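Local structure of putative periplasmic protein (Wolinella succinogenes, 3KN3) at residues Phe107-Glu111 with Trp134-Lys140; Ile110-Val115 with Lys144-Tyr148. The protein is a putative periplasmic binding protein that can bind glutathione and probably serves in solute uptake, perhaps of tungstate. One frame throughout, in Å; residues are numbered along the deposited sequence.

Contact 1: residues Phe107-Glu111 with Trp134-Lys140; sequences FKLIE and WKEALGK
The ring of Phe107 lies over one face of the Trp134 indole. Phe107 CD2 stands 3.1 Å above the Trp134 plane, over its centre. In turn, Trp134 CZ2 sits over one face of Phe107, shifted toward the rim. The planes are inclined at 33°, so the pair is oblique. At the indole edge, in its plane, lie Ile110 CG2 and Leu138 CG. Ile110 CG2 is 3.9 Å from Trp134 CH2. Phe107 CG is anti to its own carbonyl carbon (chi1 -81°), which turns the ring toward helix 125-138. Ala137 fills the space beside it, with Ala137 CB 3.9 Å from Phe107 CB.

Polar groups flank this apolar centre. Lys108 slides past Leu138 and reaches the end of helix 125-138. Lys108 NZ gives a hydrogen bond to Ala137 O at 3.1 Å, nearly straight on to the carbonyl. Glu111 extends over the Leu138 methyls, and Leu138 CD1 is 3.6 Å from Glu111 OE1. The carboxylate meets Lys140 from the opposite direction. Lys140 NZ bonds Glu111 OE2 at 2.9 Å on the syn side, tilted out of the carboxylate plane. Lys140 follows Gly139, whose positive phi ends the helical geometry.

Beyond these segments, the rings of Phe117 and Tyr148 meet Trp134 edge-to-face, extending the aromatic cluster. The axes of the two helical segments cross at -82°, 10.3 Å apart. This is near-perpendicular helix packing beside a five-stranded sheet, within an alpha/beta lobe of the periplasmic binding protein fold.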
ATOM      1  N   PHE A 107     -10.808   3.589 -16.896  1.00 20.42           N
ATOM      2  CA  PHE A 107     -12.018   3.385 -16.114  1.00 28.74           C
ATOM      3  C   PHE A 107     -13.273   3.918 -16.813  1.00 36.79           C
ATOM      4  O   PHE A 107     -14.305   3.246 -16.825  1.00 35.12           O
ATOM      5  CB  PHE A 107     -11.887   3.953 -14.701  1.00 20.20           C
ATOM      6  CG  PHE A 107     -11.149   3.053 -13.756  1.00 26.12           C
ATOM      7  CD1 PHE A 107     -10.209   2.147 -14.235  1.00 26.93           C
ATOM      8  CD2 PHE A 107     -11.366   3.132 -12.387  1.00 23.77           C
ATOM      9  CE1 PHE A 107      -9.519   1.333 -13.377  1.00 27.08           C
ATOM     10  CE2 PHE A 107     -10.660   2.329 -11.508  1.00 20.84           C
ATOM     11  CZ  PHE A 107      -9.749   1.412 -12.002  1.00 28.38           C
ATOM     12  N   LYS A 108     -13.180   5.109 -17.402  1.00 36.55           N
ATOM     13  CA  LYS A 108     -14.264   5.639 -18.234  1.00 33.48           C
ATOM     14  C   LYS A 108     -14.638   4.653 -19.330  1.00 30.56           C
ATOM     15  O   LYS A 108     -15.814   4.454 -19.619  1.00 34.83           O
ATOM     16  CB  LYS A 108     -13.863   6.976 -18.863  1.00 38.55           C
ATOM     17  CG  LYS A 108     -14.388   8.191 -18.115  1.00 47.58           C
ATOM     18  CD  LYS A 108     -13.358   9.319 -18.027  1.00 53.96           C
ATOM     19  CE  LYS A 108     -13.841  10.442 -17.102  1.00 59.68           C
ATOM     20  NZ  LYS A 108     -12.716  11.248 -16.522  1.00 64.12           N
ATOM     21  N   LEU A 109     -13.623   4.047 -19.940  1.00 25.58           N
ATOM     22  CA  LEU A 109     -13.837   3.097 -21.014  1.00 32.40           C
ATOM     23  C   LEU A 109     -14.531   1.847 -20.488  1.00 33.20           C
ATOM     24  O   LEU A 109     -15.432   1.311 -21.116  1.00 34.53           O
ATOM     25  CB  LEU A 109     -12.504   2.712 -21.660  1.00 32.16           C
ATOM     26  CG  LEU A 109     -12.647   1.850 -22.922  1.00 34.18           C
ATOM     27  CD1 LEU A 109     -13.595   2.529 -23.909  1.00 30.55           C
ATOM     28  CD2 LEU A 109     -11.284   1.571 -23.566  1.00 27.58           C
ATOM     29  N   ILE A 110     -14.073   1.385 -19.336  1.00 33.10           N
ATOM     30  CA  ILE A 110     -14.652   0.247 -18.654  1.00 32.20           C
ATOM     31  C   ILE A 110     -16.138   0.483 -18.415  1.00 32.09           C
ATOM     32  O   ILE A 110     -16.967  -0.380 -18.693  1.00 22.82           O
ATOM     33  CB  ILE A 110     -13.925  -0.014 -17.317  1.00 27.80           C
ATOM     34  CG1 ILE A 110     -12.578  -0.683 -17.576  1.00 24.77           C
ATOM     35  CG2 ILE A 110     -14.752  -0.880 -16.407  1.00 14.61           C
ATOM     36  CD1 ILE A 110     -11.634  -0.656 -16.387  1.00 23.69           C
ATOM     37  N   GLU A 111     -16.473   1.668 -17.926  1.00 31.91           N
ATOM     38  CA  GLU A 111     -17.869   2.009 -17.725  1.00 36.85           C
ATOM     39  C   GLU A 111     -18.643   2.037 -19.040  1.00 38.42           C
ATOM     40  O   GLU A 111     -19.682   1.386 -19.177  1.00 35.85           O
ATOM     41  CB  GLU A 111     -17.992   3.351 -17.022  1.00 38.20           C
ATOM     42  CG  GLU A 111     -19.400   3.651 -16.597  1.00 41.17           C
ATOM     43  CD  GLU A 111     -19.517   4.988 -15.928  1.00 48.48           C
ATOM     44  OE1 GLU A 111     -18.857   5.936 -16.410  1.00 54.52           O
ATOM     45  OE2 GLU A 111     -20.265   5.094 -14.928  1.00 49.69           O
ATOM     46  N   TRP A 134     -11.794   5.043  -8.383  1.00 33.30           N
ATOM     47  CA  TRP A 134     -13.049   5.266  -9.126  1.00 29.34           C
ATOM     48  C   TRP A 134     -13.570   6.676  -8.897  1.00 26.22           C
ATOM     49  O   TRP A 134     -14.056   7.327  -9.805  1.00 29.05           O
ATOM     50  CB  TRP A 134     -14.154   4.252  -8.738  1.00 24.07           C
ATOM     51  CG  TRP A 134     -13.961   2.915  -9.354  1.00 28.02           C
ATOM     52  CD1 TRP A 134     -13.520   1.782  -8.736  1.00 28.60           C
ATOM     53  CD2 TRP A 134     -14.166   2.566 -10.729  1.00 29.64           C
ATOM     54  NE1 TRP A 134     -13.433   0.752  -9.639  1.00 27.70           N
ATOM     55  CE2 TRP A 134     -13.828   1.206 -10.869  1.00 26.89           C
ATOM     56  CE3 TRP A 134     -14.608   3.268 -11.850  1.00 25.39           C
ATOM     57  CZ2 TRP A 134     -13.916   0.541 -12.083  1.00 23.95           C
ATOM     58  CZ3 TRP A 134     -14.695   2.610 -13.050  1.00 29.17           C
ATOM     59  CH2 TRP A 134     -14.350   1.261 -13.162  1.00 27.69           C
ATOM     60  N   LYS A 135     -13.480   7.122  -7.656  1.00 27.84           N
ATOM     61  CA  LYS A 135     -13.884   8.466  -7.282  1.00 38.21           C
ATOM     62  C   LYS A 135     -13.104   9.514  -8.081  1.00 38.49           C
ATOM     63  O   LYS A 135     -13.696  10.428  -8.651  1.00 34.24           O
ATOM     64  CB  LYS A 135     -13.653   8.654  -5.784  1.00 44.99           C
ATOM     65  CG  LYS A 135     -14.508   9.698  -5.129  1.00 51.86           C
ATOM     66  CD  LYS A 135     -14.871   9.230  -3.730  1.00 65.09           C
ATOM     67  CE  LYS A 135     -13.658   8.642  -3.001  1.00 71.16           C
ATOM     68  NZ  LYS A 135     -14.030   8.048  -1.675  1.00 74.47           N
ATOM     69  N   GLU A 136     -11.779   9.362  -8.133  1.00 39.80           N
ATOM     70  CA  GLU A 136     -10.928  10.260  -8.912  1.00 44.10           C
ATOM     71  C   GLU A 136     -11.247  10.180 -10.403  1.00 46.20           C
ATOM     72  O   GLU A 136     -11.188  11.180 -11.113  1.00 49.03           O
ATOM     73  CB  GLU A 136      -9.444   9.951  -8.696  1.00 49.30           C
ATOM     74  CG  GLU A 136      -8.909  10.240  -7.294  1.00 64.47           C
ATOM     75  CD  GLU A 136      -7.386  10.069  -7.190  1.00 76.67           C
ATOM     76  OE1 GLU A 136      -6.671  10.437  -8.153  1.00 78.91           O
ATOM     77  OE2 GLU A 136      -6.903   9.573  -6.142  1.00 78.08           O
ATOM     78  N   ALA A 137     -11.597   8.987 -10.872  1.00 42.36           N
ATOM     79  CA  ALA A 137     -11.764   8.765 -12.300  1.00 41.78           C
ATOM     80  C   ALA A 137     -13.137   9.178 -12.813  1.00 40.92           C
ATOM     81  O   ALA A 137     -13.246   9.784 -13.881  1.00 37.81           O
ATOM     82  CB  ALA A 137     -11.482   7.298 -12.649  1.00 42.67           C
ATOM     83  N   LEU A 138     -14.186   8.840 -12.068  1.00 35.91           N
ATOM     84  CA  LEU A 138     -15.541   9.126 -12.533  1.00 35.42           C
ATOM     85  C   LEU A 138     -16.231  10.174 -11.683  1.00 29.07           C
ATOM     86  O   LEU A 138     -17.293  10.665 -12.050  1.00 31.50           O
ATOM     87  CB  LEU A 138     -16.408   7.857 -12.543  1.00 37.29           C
ATOM     88  CG  LEU A 138     -15.959   6.636 -13.339  1.00 38.03           C
ATOM     89  CD1 LEU A 138     -17.059   5.587 -13.327  1.00 37.17           C
ATOM     90  CD2 LEU A 138     -15.597   7.016 -14.757  1.00 31.44           C
ATOM     91  N   GLY A 139     -15.653  10.487 -10.530  1.00 25.85           N
ATOM     92  CA  GLY A 139     -16.344  11.304  -9.548  1.00 34.12           C
ATOM     93  C   GLY A 139     -17.385  10.536  -8.737  1.00 43.35           C
ATOM     94  O   GLY A 139     -18.115  11.119  -7.938  1.00 42.31           O
ATOM     95  N   LYS A 140     -17.452   9.223  -8.939  1.00 42.43           N
ATOM     96  CA  LYS A 140     -18.372   8.370  -8.188  1.00 36.44           C
ATOM     97  C   LYS A 140     -17.917   6.913  -8.208  1.00 36.90           C
ATOM     98  O   LYS A 140     -17.230   6.473  -9.133  1.00 37.51           O
ATOM     99  CB  LYS A 140     -19.780   8.459  -8.758  1.00 33.57           C
ATOM    100  CG  LYS A 140     -19.868   7.969 -10.184  1.00 43.93           C
ATOM    101  CD  LYS A 140     -21.286   7.615 -10.554  1.00 60.47           C
ATOM    102  CE  LYS A 140     -21.358   7.029 -11.959  1.00 71.86           C
ATOM    103  NZ  LYS A 140     -20.510   5.810 -12.098  1.00 76.93           N
TER

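Contact 2: residues Ile110-Val115 with Lys144-Tyr148; sequences IEKEQV and KESWY
Trp147 lies flat against the end of helix 103-113, with its two ring faces differently used. Over one face stand Glu111 CA, 3.5 Å above the Trp147 ring plane, and Gln114 CA. The latter makes a CH-pi contact, 4.0 Å from the centroid of the five-membered ring and 23° off its normal. Gln114 CG packs closely as well, 3.5 Å from Trp147 CD1, with its amide plane steeply inclined to the indole. The opposite face is covered by its own loop, through Glu145 CB and Tyr148 CB. Trp147 CG lies between the backbone N and the carbonyl carbon (chi1 49°), and this brings the indole back across the turn from Glu145 to Tyr148. Deeper in, Trp147 CZ3 meets Ile110 CG2 at 3.7 Å, and Trp147 CE3 lies 3.4 Å from Val115 O. An alanine in place of Trp147 would probably open a gap between the helix end and the loop, taking the ring face from under Gln114 CA and one of the packing partners of Ile110.

The solvent side is looser and polar. Here the exposed Gln114 and Ser146 are merely near each other, with Gln114 OE1 3.7 Å from Ser146 OG. Glu111 OE2 and Glu145 OE1 are 3.2 Å apart, two acceptors of like charge. Lys140 probably eases this repulsion: it forms a salt bridge to Glu111 and a long, weak ion pair to Glu145.

Gln114 has positive phi and closes the helix in a Schellman motif. The chain then turns toward strand 117-119, where Phe117 shares backbone hydrogen bonds with Trp147. Pro142 also touches the indole, and Ile110 and Val115 rest on Leu168 of strand 168-172. The contact thus joins the end of helix 103-113 to the loop entering edge strand 148-150.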
ATOM      1  N   ILE A 110     -14.073   1.385 -19.336  1.00 33.10           N
ATOM      2  CA  ILE A 110     -14.652   0.247 -18.654  1.00 32.20           C
ATOM      3  C   ILE A 110     -16.138   0.483 -18.415  1.00 32.09           C
ATOM      4  O   ILE A 110     -16.967  -0.380 -18.693  1.00 22.82           O
ATOM      5  CB  ILE A 110     -13.925  -0.014 -17.317  1.00 27.80           C
ATOM      6  CG1 ILE A 110     -12.578  -0.683 -17.576  1.00 24.77           C
ATOM      7  CG2 ILE A 110     -14.752  -0.880 -16.407  1.00 14.61           C
ATOM      8  CD1 ILE A 110     -11.634  -0.656 -16.387  1.00 23.69           C
ATOM      9  N   GLU A 111     -16.473   1.668 -17.926  1.00 31.91           N
ATOM     10  CA  GLU A 111     -17.869   2.009 -17.725  1.00 36.85           C
ATOM     11  C   GLU A 111     -18.643   2.037 -19.040  1.00 38.42           C
ATOM     12  O   GLU A 111     -19.682   1.386 -19.177  1.00 35.85           O
ATOM     13  CB  GLU A 111     -17.992   3.351 -17.022  1.00 38.20           C
ATOM     14  CG  GLU A 111     -19.400   3.651 -16.597  1.00 41.17           C
ATOM     15  CD  GLU A 111     -19.517   4.988 -15.928  1.00 48.48           C
ATOM     16  OE1 GLU A 111     -18.857   5.936 -16.410  1.00 54.52           O
ATOM     17  OE2 GLU A 111     -20.265   5.094 -14.928  1.00 49.69           O
ATOM     18  N   LYS A 112     -18.131   2.799 -19.999  1.00 36.08           N
ATOM     19  CA  LYS A 112     -18.753   2.920 -21.315  1.00 38.46           C
ATOM     20  C   LYS A 112     -19.043   1.551 -21.940  1.00 37.53           C
ATOM     21  O   LYS A 112     -20.176   1.260 -22.322  1.00 35.92           O
ATOM     22  CB  LYS A 112     -17.886   3.789 -22.245  1.00 43.89           C
ATOM     23  CG  LYS A 112     -18.409   3.932 -23.678  1.00 53.16           C
ATOM     24  CD  LYS A 112     -17.908   5.227 -24.338  1.00 61.98           C
ATOM     25  CE  LYS A 112     -16.949   4.971 -25.503  1.00 66.34           C
ATOM     26  NZ  LYS A 112     -17.644   4.654 -26.783  1.00 64.53           N
ATOM     27  N   GLU A 113     -18.026   0.706 -22.031  1.00 35.38           N
ATOM     28  CA  GLU A 113     -18.211  -0.606 -22.639  1.00 35.28           C
ATOM     29  C   GLU A 113     -18.800  -1.619 -21.664  1.00 31.39           C
ATOM     30  O   GLU A 113     -19.111  -2.744 -22.043  1.00 33.89           O
ATOM     31  CB  GLU A 113     -16.895  -1.111 -23.230  1.00 37.71           C
ATOM     32  CG  GLU A 113     -16.355  -0.207 -24.322  1.00 39.42           C
ATOM     33  CD  GLU A 113     -15.162  -0.801 -25.021  1.00 51.22           C
ATOM     34  OE1 GLU A 113     -14.721  -1.887 -24.600  1.00 60.89           O
ATOM     35  OE2 GLU A 113     -14.664  -0.190 -25.988  1.00 52.74           O
ATOM     36  N   GLN A 114     -18.963  -1.203 -20.411  1.00 38.59           N
ATOM     37  CA  GLN A 114     -19.462  -2.080 -19.341  1.00 37.28           C
ATOM     38  C   GLN A 114     -18.674  -3.382 -19.227  1.00 29.67           C
ATOM     39  O   GLN A 114     -19.256  -4.455 -19.298  1.00 29.81           O
ATOM     40  CB  GLN A 114     -20.949  -2.403 -19.552  1.00 42.03           C
ATOM     41  CG  GLN A 114     -21.879  -1.204 -19.445  1.00 45.76           C
ATOM     42  CD  GLN A 114     -23.347  -1.599 -19.424  1.00 55.92           C
ATOM     43  OE1 GLN A 114     -24.006  -1.541 -18.378  1.00 61.24           O
ATOM     44  NE2 GLN A 114     -23.868  -2.009 -20.579  1.00 57.33           N
ATOM     45  N   VAL A 115     -17.355  -3.300 -19.083  1.00 29.49           N
ATOM     46  CA  VAL A 115     -16.567  -4.511 -18.874  1.00 31.74           C
ATOM     47  C   VAL A 115     -16.604  -4.924 -17.398  1.00 29.59           C
ATOM     48  O   VAL A 115     -16.727  -4.093 -16.496  1.00 31.86           O
ATOM     49  CB  VAL A 115     -15.102  -4.367 -19.340  1.00 31.07           C
ATOM     50  CG1 VAL A 115     -15.047  -3.688 -20.699  1.00 29.57           C
ATOM     51  CG2 VAL A 115     -14.329  -3.580 -18.343  1.00 33.31           C
ATOM     52  N   LYS A 144     -23.521   0.525  -8.201  1.00 39.22           N
ATOM     53  CA  LYS A 144     -24.800  -0.078  -8.562  1.00 38.63           C
ATOM     54  C   LYS A 144     -24.895  -0.511 -10.019  1.00 33.15           C
ATOM     55  O   LYS A 144     -25.974  -0.879 -10.483  1.00 33.62           O
ATOM     56  CB  LYS A 144     -25.951   0.869  -8.209  1.00 47.97           C
ATOM     57  CG  LYS A 144     -25.837   1.465  -6.805  1.00 59.78           C
ATOM     58  CD  LYS A 144     -27.140   2.099  -6.312  1.00 70.77           C
ATOM     59  CE  LYS A 144     -27.394   3.479  -6.921  1.00 78.56           C
ATOM     60  NZ  LYS A 144     -28.705   4.062  -6.475  1.00 81.22           N
ATOM     61  N   GLU A 145     -23.773  -0.453 -10.737  1.00 25.26           N
ATOM     62  CA  GLU A 145     -23.736  -0.823 -12.145  1.00 25.83           C
ATOM     63  C   GLU A 145     -23.720  -2.324 -12.278  1.00 32.41           C
ATOM     64  O   GLU A 145     -23.131  -3.014 -11.448  1.00 38.84           O
ATOM     65  CB  GLU A 145     -22.498  -0.254 -12.835  1.00 40.89           C
ATOM     66  CG  GLU A 145     -22.765   0.974 -13.666  1.00 54.88           C
ATOM     67  CD  GLU A 145     -22.782   2.228 -12.833  1.00 69.27           C
ATOM     68  OE1 GLU A 145     -22.344   3.283 -13.340  1.00 73.57           O
ATOM     69  OE2 GLU A 145     -23.219   2.154 -11.663  1.00 75.65           O
ATOM     70  N   SER A 146     -24.353  -2.837 -13.328  1.00 31.16           N
ATOM     71  CA  SER A 146     -24.433  -4.280 -13.497  1.00 32.75           C
ATOM     72  C   SER A 146     -23.047  -4.930 -13.626  1.00 34.63           C
ATOM     73  O   SER A 146     -22.844  -6.056 -13.160  1.00 31.49           O
ATOM     74  CB  SER A 146     -25.351  -4.657 -14.660  1.00 28.53           C
ATOM     75  OG  SER A 146     -24.942  -4.069 -15.881  1.00 33.98           O
ATOM     76  N   TRP A 147     -22.094  -4.206 -14.217  1.00 31.07           N
ATOM     77  CA  TRP A 147     -20.751  -4.753 -14.490  1.00 35.10           C
ATOM     78  C   TRP A 147     -19.782  -4.659 -13.299  1.00 35.64           C
ATOM     79  O   TRP A 147     -18.695  -5.231 -13.324  1.00 30.95           O
ATOM     80  CB  TRP A 147     -20.134  -4.058 -15.716  1.00 27.92           C
ATOM     81  CG  TRP A 147     -20.243  -2.577 -15.615  1.00 29.50           C
ATOM     82  CD1 TRP A 147     -21.267  -1.806 -16.058  1.00 30.51           C
ATOM     83  CD2 TRP A 147     -19.314  -1.688 -14.980  1.00 31.75           C
ATOM     84  NE1 TRP A 147     -21.034  -0.493 -15.757  1.00 32.83           N
ATOM     85  CE2 TRP A 147     -19.835  -0.393 -15.097  1.00 29.00           C
ATOM     86  CE3 TRP A 147     -18.084  -1.863 -14.341  1.00 33.66           C
ATOM     87  CZ2 TRP A 147     -19.177   0.721 -14.597  1.00 24.98           C
ATOM     88  CZ3 TRP A 147     -17.432  -0.754 -13.843  1.00 31.23           C
ATOM     89  CH2 TRP A 147     -17.979   0.519 -13.973  1.00 28.17           C
ATOM     90  N   TYR A 148     -20.189  -3.935 -12.264  1.00 35.53           N
ATOM     91  CA  TYR A 148     -19.352  -3.718 -11.090  1.00 28.97           C
ATOM     92  C   TYR A 148     -19.724  -4.693  -9.961  1.00 31.03           C
ATOM     93  O   TYR A 148     -20.723  -4.522  -9.276  1.00 35.66           O
ATOM     94  CB  TYR A 148     -19.462  -2.252 -10.639  1.00 23.58           C
ATOM     95  CG  TYR A 148     -18.563  -1.887  -9.487  1.00 25.90           C
ATOM     96  CD1 TYR A 148     -19.052  -1.807  -8.184  1.00 25.59           C
ATOM     97  CD2 TYR A 148     -17.225  -1.617  -9.700  1.00 25.69           C
ATOM     98  CE1 TYR A 148     -18.209  -1.474  -7.120  1.00 28.10           C
ATOM     99  CE2 TYR A 148     -16.387  -1.284  -8.664  1.00 28.94           C
ATOM    100  CZ  TYR A 148     -16.870  -1.211  -7.376  1.00 31.14           C
ATOM    101  OH  TYR A 148     -15.990  -0.872  -6.364  1.00 26.14           O
TER

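In the fold
Both contacts start from helix 103-113 and share Ile110 and Glu111, with centres about 10 Å apart. Contact 1 packs this helix against helix 125-138; contact 2 packs its C-terminal end against the loop before strand 148-150. Contact 1 is the more buried (four of eight touching residues, against two of seven); contact 2 lies farther from the chain centre. Their interiors meet where Trp134 CH2 lies 3.7 Å from Trp147 CZ3. Contact 1 has a hydrogen bond and a salt bridge between its segments, whereas contact 2 relies on van der Waals and CH-pi packing. Neither touches the glutathione site; contact 1 comes nearer, its Trp134 side chain about 10 Å from that of Arg120.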